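Local atomic coordinates of bacteriocin (Streptococcus pyogenes, PDB entry 2FU2), a protein that probably protects its host cell against a bacteriocin, as a pyogenecin immunity protein of the enterocin A immunity family. Residues Arg27-Glu32 with Asp51-Gln56. Numbering follows the deposited sequence.
Sequences RQAIFE and DSLINQ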
loop_
_atom_site.group_PDB
_atom_site.type_symbol
_atom_site.label_atom_id
_atom_site.label_comp_id
_atom_site.label_asym_id
_atom_site.label_seq_id
_atom_site.Cartn_x
_atom_site.Cartn_y
_atom_site.Cartn_z
ATOM N N ARG A 27 2.700 9.013 -2.193
ATOM C CA ARG A 27 3.027 9.186 -0.752
ATOM C C ARG A 27 1.789 9.475 0.102
ATOM O O ARG A 27 1.635 8.883 1.197
ATOM C CB ARG A 27 4.041 10.276 -0.510
ATOM C CG ARG A 27 4.670 10.212 0.872
ATOM C CD ARG A 27 5.051 11.577 1.437
ATOM N NE ARG A 27 4.006 12.553 1.145
ATOM C CZ ARG A 27 3.967 13.804 1.583
ATOM N NH1 ARG A 27 4.893 14.289 2.411
ATOM N NH2 ARG A 27 2.965 14.579 1.204
ATOM N N GLN A 28 0.955 10.420 -0.365
ATOM C CA GLN A 28 -0.256 10.868 0.331
ATOM C C GLN A 28 -1.335 9.772 0.350
ATOM O O GLN A 28 -1.934 9.461 1.361
ATOM C CB GLN A 28 -0.804 12.099 -0.387
ATOM C CG GLN A 28 -2.011 12.739 0.325
ATOM C CD GLN A 28 -2.515 13.923 -0.422
ATOM O OE1 GLN A 28 -1.740 14.640 -1.097
ATOM N NE2 GLN A 28 -3.812 14.140 -0.344
ATOM N N ALA A 29 -1.567 9.197 -0.812
ATOM C CA ALA A 29 -2.414 8.033 -0.963
ATOM C C ALA A 29 -2.080 6.922 0.043
ATOM O O ALA A 29 -2.965 6.459 0.822
ATOM C CB ALA A 29 -2.340 7.520 -2.407
ATOM N N ILE A 30 -0.827 6.478 0.044
ATOM C CA ILE A 30 -0.442 5.434 1.024
ATOM C C ILE A 30 -0.688 5.927 2.461
ATOM O O ILE A 30 -1.259 5.199 3.337
ATOM C CB ILE A 30 1.053 4.966 0.828
ATOM C CG1 ILE A 30 1.264 4.293 -0.559
ATOM C CG2 ILE A 30 1.546 4.126 2.062
ATOM C CD1 ILE A 30 0.417 3.026 -0.737
ATOM N N PHE A 31 -0.332 7.194 2.679
ATOM C CA PHE A 31 -0.453 7.775 3.980
ATOM C C PHE A 31 -1.932 7.733 4.425
ATOM O O PHE A 31 -2.239 7.453 5.599
ATOM C CB PHE A 31 0.110 9.187 3.989
ATOM C CG PHE A 31 -0.319 9.969 5.185
ATOM C CD1 PHE A 31 0.228 9.699 6.435
ATOM C CD2 PHE A 31 -1.339 10.916 5.078
ATOM C CE1 PHE A 31 -0.206 10.384 7.577
ATOM C CE2 PHE A 31 -1.785 11.643 6.226
ATOM C CZ PHE A 31 -1.210 11.356 7.470
ATOM N N GLU A 32 -2.846 7.991 3.494
ATOM C CA GLU A 32 -4.243 8.073 3.848
ATOM C C GLU A 32 -4.881 6.727 4.112
ATOM O O GLU A 32 -5.674 6.585 5.004
ATOM C CB GLU A 32 -5.026 8.804 2.777
ATOM C CG GLU A 32 -4.733 10.247 2.762
ATOM C CD GLU A 32 -5.678 11.072 1.864
ATOM O OE1 GLU A 32 -6.834 10.622 1.616
ATOM O OE2 GLU A 32 -5.270 12.187 1.435
ATOM N N ASP A 51 -5.358 -2.303 -2.937
ATOM C CA ASP A 51 -5.125 -3.093 -4.155
ATOM C C ASP A 51 -5.075 -2.222 -5.434
ATOM O O ASP A 51 -4.078 -2.305 -6.194
ATOM C CB ASP A 51 -6.148 -4.216 -4.284
ATOM C CG ASP A 51 -5.735 -5.262 -5.279
ATOM O OD1 ASP A 51 -4.568 -5.653 -5.301
ATOM O OD2 ASP A 51 -6.584 -5.705 -6.057
ATOM N N SER A 52 -6.105 -1.386 -5.626
ATOM C CA SER A 52 -6.190 -0.519 -6.775
ATOM C C SER A 52 -4.996 0.418 -6.819
ATOM O O SER A 52 -4.436 0.614 -7.909
ATOM C CB SER A 52 -7.461 0.330 -6.757
ATOM O OG SER A 52 -8.647 -0.475 -6.876
ATOM N N LEU A 53 -4.633 1.013 -5.666
ATOM C CA LEU A 53 -3.505 1.952 -5.633
ATOM C C LEU A 53 -2.159 1.241 -5.975
ATOM O O LEU A 53 -1.384 1.724 -6.805
ATOM C CB LEU A 53 -3.452 2.696 -4.282
ATOM C CG LEU A 53 -2.313 3.680 -4.070
ATOM C CD1 LEU A 53 -2.514 4.892 -4.961
ATOM C CD2 LEU A 53 -2.153 4.115 -2.625
ATOM N N ILE A 54 -1.926 0.060 -5.402
ATOM C CA ILE A 54 -0.705 -0.693 -5.666
ATOM C C ILE A 54 -0.673 -1.259 -7.079
ATOM O O ILE A 54 0.363 -1.168 -7.747
ATOM C CB ILE A 54 -0.444 -1.799 -4.585
ATOM C CG1 ILE A 54 -0.381 -1.188 -3.180
ATOM C CG2 ILE A 54 0.890 -2.463 -4.842
ATOM C CD1 ILE A 54 0.848 -0.211 -2.988
ATOM N N ASN A 55 -1.788 -1.789 -7.575
ATOM C CA ASN A 55 -1.829 -2.135 -9.024
ATOM C C ASN A 55 -1.400 -0.962 -9.899
ATOM O O ASN A 55 -0.566 -1.144 -10.806
ATOM C CB ASN A 55 -3.191 -2.630 -9.471
ATOM C CG ASN A 55 -3.559 -3.887 -8.797
ATOM O OD1 ASN A 55 -2.705 -4.551 -8.194
ATOM N ND2 ASN A 55 -4.817 -4.255 -8.886
ATOM N N GLN A 56 -1.973 0.224 -9.607
ATOM C CA GLN A 56 -1.717 1.441 -10.327
ATOM C C GLN A 56 -0.236 1.777 -10.241
ATOM O O GLN A 56 0.376 2.107 -11.241
ATOM C CB GLN A 56 -2.556 2.559 -9.738
ATOM C CG GLN A 56 -1.990 3.975 -9.945
ATOM C CD GLN A 56 -2.969 5.094 -9.543
ATOM O OE1 GLN A 56 -3.622 5.036 -8.496
ATOM N NE2 GLN A 56 -3.059 6.108 -10.363
#
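Leu53 meets Ala29 with both methyls and Ile30 with CD2. This CD2 does most of the touching, lying 3.4 Å from Ala29 CB and 3.4 Å from Ile30 CD1, while Leu53 CD1 settles beside Ala29 CB at 3.7 Å. Both CD2 approaches are shorter than a usual carbon–carbon van der Waals distance, evidence of tight packing around this one methyl. From a CB already facing helix 24-40, CG anti to the backbone N (chi1 178°) and chi2 of 70° set the two methyls of Leu53 against Ala29 CB. Ile30 starts off less directly aimed, yet its CG1 arm brings CD1 inward, where it also meets Ile54 CD1 at 4.0 Å, the two isoleucine side chains crossing at about a right angle. All these contacts are apolar. Ala29 and Leu53 mark the nearest backbone register, CA to CA 7.7 Å.

Further out, Leu53 also touches Phe26 and Leu33, Leu11 and Tyr15 of helix 4-15 cover Ile30, and Ile69 and Leu72 of helix 67-78 cover Ile54. With local axes 11.0 Å apart and N-to-C directions 155° apart, the segments join helices 24-40 and 44-60 as neighbours in an antiparallel four-helix bundle, consistent with the fold of enterocin A-type immunity proteins.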